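Long-range contact in D-aminoacyl-tRNA deacylase (Archaeoglobus fulgidus, PDB 1YQE), which probably hydrolyses D-aminoacyl-tRNAs to free tRNA and D-amino acids, with zinc as cofactor, countering the toxicity of D-aminoacyl-tRNAs: residues P112-L124 with D179-A191. Numbering follows the deposited sequence.
Sequences PSPQTMKNYVLAL and DAIRAEKMDWNVA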
loop_
_atom_site.group_PDB
_atom_site.type_symbol
_atom_site.label_atom_id
_atom_site.label_comp_id
_atom_site.label_asym_id
_atom_site.label_seq_id
_atom_site.Cartn_x
_atom_site.Cartn_y
_atom_site.Cartn_z
ATOM N N PRO A 112 2.706 0.448 -7.498
ATOM C CA PRO A 112 2.932 0.731 -6.073
ATOM C C PRO A 112 3.628 2.071 -5.833
ATOM O O PRO A 112 4.068 2.728 -6.773
ATOM C CB PRO A 112 3.793 -0.447 -5.619
ATOM C CG PRO A 112 4.593 -0.762 -6.841
ATOM C CD PRO A 112 3.574 -0.648 -7.965
ATOM N N SER A 113 3.708 2.471 -4.567
ATOM C CA SER A 113 4.377 3.716 -4.183
ATOM C C SER A 113 5.231 3.335 -2.972
ATOM O O SER A 113 4.950 3.738 -1.841
ATOM C CB SER A 113 3.345 4.780 -3.800
ATOM O OG SER A 113 3.946 6.060 -3.685
ATOM N N PRO A 114 6.289 2.543 -3.207
ATOM C CA PRO A 114 7.235 2.035 -2.203
ATOM C C PRO A 114 7.835 3.034 -1.225
ATOM O O PRO A 114 7.933 2.749 -0.030
ATOM C CB PRO A 114 8.307 1.348 -3.050
ATOM C CG PRO A 114 7.553 0.924 -4.268
ATOM C CD PRO A 114 6.715 2.136 -4.557
ATOM N N GLN A 115 8.245 4.195 -1.723
ATOM C CA GLN A 115 8.850 5.198 -0.852
ATOM C C GLN A 115 7.863 5.760 0.162
ATOM O O GLN A 115 8.146 5.789 1.366
ATOM C CB GLN A 115 9.444 6.338 -1.688
ATOM C CG GLN A 115 10.483 5.884 -2.712
ATOM C CD GLN A 115 11.631 5.093 -2.098
ATOM O OE1 GLN A 115 12.138 5.435 -1.026
ATOM N NE2 GLN A 115 12.061 4.040 -2.790
ATOM N N THR A 116 6.703 6.196 -0.318
ATOM C CA THR A 116 5.687 6.765 0.553
ATOM C C THR A 116 5.155 5.724 1.531
ATOM O O THR A 116 4.920 6.028 2.700
ATOM C CB THR A 116 4.529 7.358 -0.261
ATOM O OG1 THR A 116 5.038 8.409 -1.092
ATOM C CG2 THR A 116 3.461 7.928 0.661
ATOM N N MET A 117 4.965 4.500 1.055
ATOM C CA MET A 117 4.501 3.441 1.937
ATOM C C MET A 117 5.487 3.324 3.103
ATOM O O MET A 117 5.080 3.206 4.259
ATOM C CB MET A 117 4.444 2.117 1.188
ATOM C CG MET A 117 3.403 2.077 0.093
ATOM S SD MET A 117 3.713 0.694 -1.011
ATOM C CE MET A 117 3.291 -0.698 0.072
ATOM N N LYS A 118 6.781 3.363 2.790
ATOM C CA LYS A 118 7.826 3.251 3.808
ATOM C C LYS A 118 7.799 4.415 4.791
ATOM O O LYS A 118 7.839 4.216 6.001
ATOM C CB LYS A 118 9.211 3.182 3.151
ATOM C CG LYS A 118 10.386 3.056 4.134
ATOM C CD LYS A 118 10.391 1.705 4.871
ATOM C CE LYS A 118 11.683 1.504 5.669
ATOM N NZ LYS A 118 11.774 0.140 6.282
ATOM N N ASN A 119 7.749 5.634 4.268
ATOM C CA ASN A 119 7.729 6.812 5.125
ATOM C C ASN A 119 6.489 6.823 6.009
ATOM O O ASN A 119 6.530 7.273 7.156
ATOM C CB ASN A 119 7.831 8.077 4.264
ATOM C CG ASN A 119 9.197 8.209 3.616
ATOM O OD1 ASN A 119 10.209 7.910 4.243
ATOM N ND2 ASN A 119 9.235 8.654 2.366
ATOM N N TYR A 120 5.387 6.308 5.474
ATOM C CA TYR A 120 4.155 6.225 6.235
ATOM C C TYR A 120 4.340 5.256 7.406
ATOM O O TYR A 120 4.002 5.568 8.543
ATOM C CB TYR A 120 3.010 5.718 5.359
ATOM C CG TYR A 120 1.776 5.347 6.157
ATOM C CD1 TYR A 120 0.870 6.320 6.569
ATOM C CD2 TYR A 120 1.525 4.018 6.517
ATOM C CE1 TYR A 120 -0.260 5.987 7.316
ATOM C CE2 TYR A 120 0.396 3.673 7.267
ATOM C CZ TYR A 120 -0.491 4.664 7.662
ATOM O OH TYR A 120 -1.613 4.347 8.395
ATOM N N VAL A 121 4.876 4.077 7.119
ATOM C CA VAL A 121 5.074 3.075 8.157
ATOM C C VAL A 121 6.000 3.545 9.278
ATOM O O VAL A 121 5.729 3.297 10.457
ATOM C CB VAL A 121 5.606 1.763 7.551
ATOM C CG1 VAL A 121 6.018 0.786 8.657
ATOM C CG2 VAL A 121 4.523 1.143 6.683
ATOM N N LEU A 122 7.084 4.230 8.931
ATOM C CA LEU A 122 7.997 4.709 9.961
ATOM C C LEU A 122 7.360 5.823 10.793
ATOM O O LEU A 122 7.635 5.942 11.992
ATOM C CB LEU A 122 9.309 5.189 9.334
ATOM C CG LEU A 122 10.143 4.102 8.647
ATOM C CD1 LEU A 122 11.418 4.722 8.095
ATOM C CD2 LEU A 122 10.476 2.980 9.631
ATOM N N ALA A 123 6.506 6.629 10.161
ATOM C CA ALA A 123 5.821 7.718 10.856
ATOM C C ALA A 123 4.744 7.132 11.765
ATOM O O ALA A 123 4.405 7.711 12.797
ATOM C CB ALA A 123 5.192 8.678 9.853
ATOM N N LEU A 124 4.201 5.984 11.368
ATOM C CA LEU A 124 3.182 5.308 12.162
ATOM C C LEU A 124 3.856 4.655 13.367
ATOM O O LEU A 124 3.391 4.784 14.499
ATOM C CB LEU A 124 2.473 4.232 11.322
ATOM C CG LEU A 124 1.399 3.391 12.029
ATOM C CD1 LEU A 124 0.234 4.276 12.437
ATOM C CD2 LEU A 124 0.919 2.278 11.100
ATOM N N ASP A 179 2.915 13.023 7.508
ATOM C CA ASP A 179 4.368 12.893 7.595
ATOM C C ASP A 179 4.922 12.233 6.337
ATOM O O ASP A 179 6.000 12.590 5.862
ATOM C CB ASP A 179 4.774 12.056 8.807
ATOM C CG ASP A 179 4.657 12.817 10.110
ATOM O OD1 ASP A 179 4.399 14.041 10.076
ATOM O OD2 ASP A 179 4.830 12.189 11.170
ATOM N N ALA A 180 4.186 11.258 5.808
ATOM C CA ALA A 180 4.616 10.561 4.604
ATOM C C ALA A 180 4.578 11.522 3.424
ATOM O O ALA A 180 5.489 11.549 2.598
ATOM C CB ALA A 180 3.709 9.369 4.334
ATOM N N ILE A 181 3.515 12.312 3.355
ATOM C CA ILE A 181 3.345 13.280 2.277
ATOM C C ILE A 181 4.450 14.340 2.255
ATOM O O ILE A 181 4.869 14.783 1.187
ATOM C CB ILE A 181 1.953 13.959 2.387
ATOM C CG1 ILE A 181 0.875 12.995 1.871
ATOM C CG2 ILE A 181 1.937 15.279 1.627
ATOM C CD1 ILE A 181 -0.530 13.335 2.335
ATOM N N ARG A 182 4.932 14.731 3.428
ATOM C CA ARG A 182 5.979 15.748 3.518
ATOM C C ARG A 182 7.400 15.185 3.496
ATOM O O ARG A 182 8.364 15.937 3.320
ATOM C CB ARG A 182 5.796 16.570 4.799
ATOM C CG ARG A 182 4.532 17.421 4.856
ATOM C CD ARG A 182 4.394 18.049 6.238
ATOM N NE ARG A 182 3.248 18.950 6.356
ATOM C CZ ARG A 182 2.828 19.473 7.507
ATOM N NH1 ARG A 182 3.456 19.179 8.640
ATOM N NH2 ARG A 182 1.789 20.298 7.531
ATOM N N ALA A 183 7.526 13.868 3.664
ATOM C CA ALA A 183 8.828 13.197 3.706
ATOM C C ALA A 183 9.722 13.434 2.495
ATOM O O ALA A 183 9.261 13.429 1.355
ATOM C CB ALA A 183 8.631 11.690 3.909
ATOM N N GLU A 184 11.013 13.611 2.746
ATOM C CA GLU A 184 11.950 13.844 1.664
ATOM C C GLU A 184 12.771 12.620 1.260
ATOM O O GLU A 184 13.207 12.516 0.118
ATOM C CB GLU A 184 12.866 15.009 2.030
ATOM C CG GLU A 184 12.078 16.290 2.233
ATOM C CD GLU A 184 12.954 17.492 2.465
ATOM O OE1 GLU A 184 13.607 17.558 3.529
ATOM O OE2 GLU A 184 12.985 18.369 1.578
ATOM N N LYS A 185 12.972 11.683 2.181
ATOM C CA LYS A 185 13.756 10.494 1.860
ATOM C C LYS A 185 12.972 9.586 0.913
ATOM O O LYS A 185 11.927 9.035 1.275
ATOM C CB LYS A 185 14.141 9.748 3.142
ATOM C CG LYS A 185 15.082 8.567 2.924
ATOM C CD LYS A 185 15.680 8.110 4.248
ATOM C CE LYS A 185 16.549 6.867 4.080
ATOM N NZ LYS A 185 17.680 7.084 3.137
ATOM N N MET A 186 13.495 9.439 -0.302
ATOM C CA MET A 186 12.867 8.635 -1.349
ATOM C C MET A 186 13.852 7.634 -1.941
ATOM O O MET A 186 13.695 7.216 -3.091
ATOM C CB MET A 186 12.389 9.548 -2.487
ATOM C CG MET A 186 11.537 10.726 -2.073
ATOM S SD MET A 186 9.831 10.270 -1.832
ATOM C CE MET A 186 9.319 10.030 -3.530
ATOM N N ASP A 187 14.867 7.249 -1.179
ATOM C CA ASP A 187 15.866 6.320 -1.695
ATOM C C ASP A 187 15.977 5.019 -0.905
ATOM O O ASP A 187 17.053 4.431 -0.797
ATOM C CB ASP A 187 17.231 7.016 -1.771
ATOM C CG ASP A 187 17.784 7.362 -0.405
ATOM O OD1 ASP A 187 16.976 7.553 0.521
ATOM O OD2 ASP A 187 19.019 7.453 -0.257
ATOM N N TRP A 188 14.855 4.568 -0.355
ATOM C CA TRP A 188 14.837 3.314 0.377
ATOM C C TRP A 188 15.025 2.211 -0.665
ATOM O O TRP A 188 14.604 2.365 -1.812
ATOM C CB TRP A 188 13.490 3.114 1.081
ATOM C CG TRP A 188 13.175 4.147 2.114
ATOM C CD1 TRP A 188 12.270 5.164 2.016
ATOM C CD2 TRP A 188 13.761 4.254 3.413
ATOM N NE1 TRP A 188 12.252 5.895 3.174
ATOM C CE2 TRP A 188 13.158 5.357 4.052
ATOM C CE3 TRP A 188 14.741 3.523 4.101
ATOM C CZ2 TRP A 188 13.498 5.749 5.351
ATOM C CZ3 TRP A 188 15.083 3.914 5.393
ATOM C CH2 TRP A 188 14.461 5.017 6.003
ATOM N N ASN A 189 15.666 1.115 -0.268
ATOM C CA ASN A 189 15.875 -0.024 -1.161
ATOM C C ASN A 189 14.492 -0.625 -1.411
ATOM O O ASN A 189 13.721 -0.828 -0.470
ATOM C CB ASN A 189 16.799 -1.042 -0.492
ATOM C CG ASN A 189 18.189 -0.484 -0.243
ATOM O OD1 ASN A 189 18.876 -0.076 -1.179
ATOM N ND2 ASN A 189 18.607 -0.455 1.018
ATOM N N VAL A 190 14.178 -0.904 -2.674
ATOM C CA VAL A 190 12.866 -1.430 -3.038
ATOM C C VAL A 190 12.890 -2.895 -3.456
ATOM O O VAL A 190 13.705 -3.309 -4.278
ATOM C CB VAL A 190 12.242 -0.615 -4.197
ATOM C CG1 VAL A 190 10.813 -1.088 -4.460
ATOM C CG2 VAL A 190 12.265 0.870 -3.871
ATOM N N ALA A 191 11.978 -3.678 -2.895
ATOM C CA ALA A 191 11.912 -5.086 -3.241
ATOM C C ALA A 191 10.489 -5.556 -3.480
ATOM O O ALA A 191 9.526 -4.910 -3.080
ATOM C CB ALA A 191 12.527 -5.921 -2.127
#
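Helix 114-125 lies against the end of helix 167-182 and the loop that leaves it, the backbones coming nearest at Y120 and A180, whose CA atoms lie 4.7 Å apart, and again at Q115 and M186. At this approach A180 CB rests on the backbone of Y120, 3.7 Å from Y120 N. One turn on, A123 CB meets D179 CB, while the carboxylate of D179 pairs with R127.

Beyond A183, two helix amides bind backbone groups of K185 and W188. The Q115 amide holds both the backbone N-H and the carbonyl of W188: its OE1 accepts from W188 N at 2.9 Å, and its NE2 gives a nearly straight bond (175°) to W188 O. The bend at chi2 (-55°) turns this amide along the loop. N119, a turn later, donates through ND2 to K185 O at 2.9 Å, and its OD1 receives W188 NE1 at 3.1 Å. That oxygen lies in the indole plane, although the N-H approaches from above the amide plane. K118 CG lies over the five-membered ring in a CH-pi contact, 3.4 Å from its centroid, and K185 CE lies over the opposite face, toward the rim. The ammonium of K118 runs on to the carbonyls of M207, T210 and F212, and L122 CD1 touches W188 CZ2.

V190, already in strand 189-194, packs CG1 on P114 CB. The arrangement exemplifies amide side chains capturing the backbone of an irregular linker, here where the chain passes from the eight-stranded mixed sheet region to the four-stranded parallel sheet.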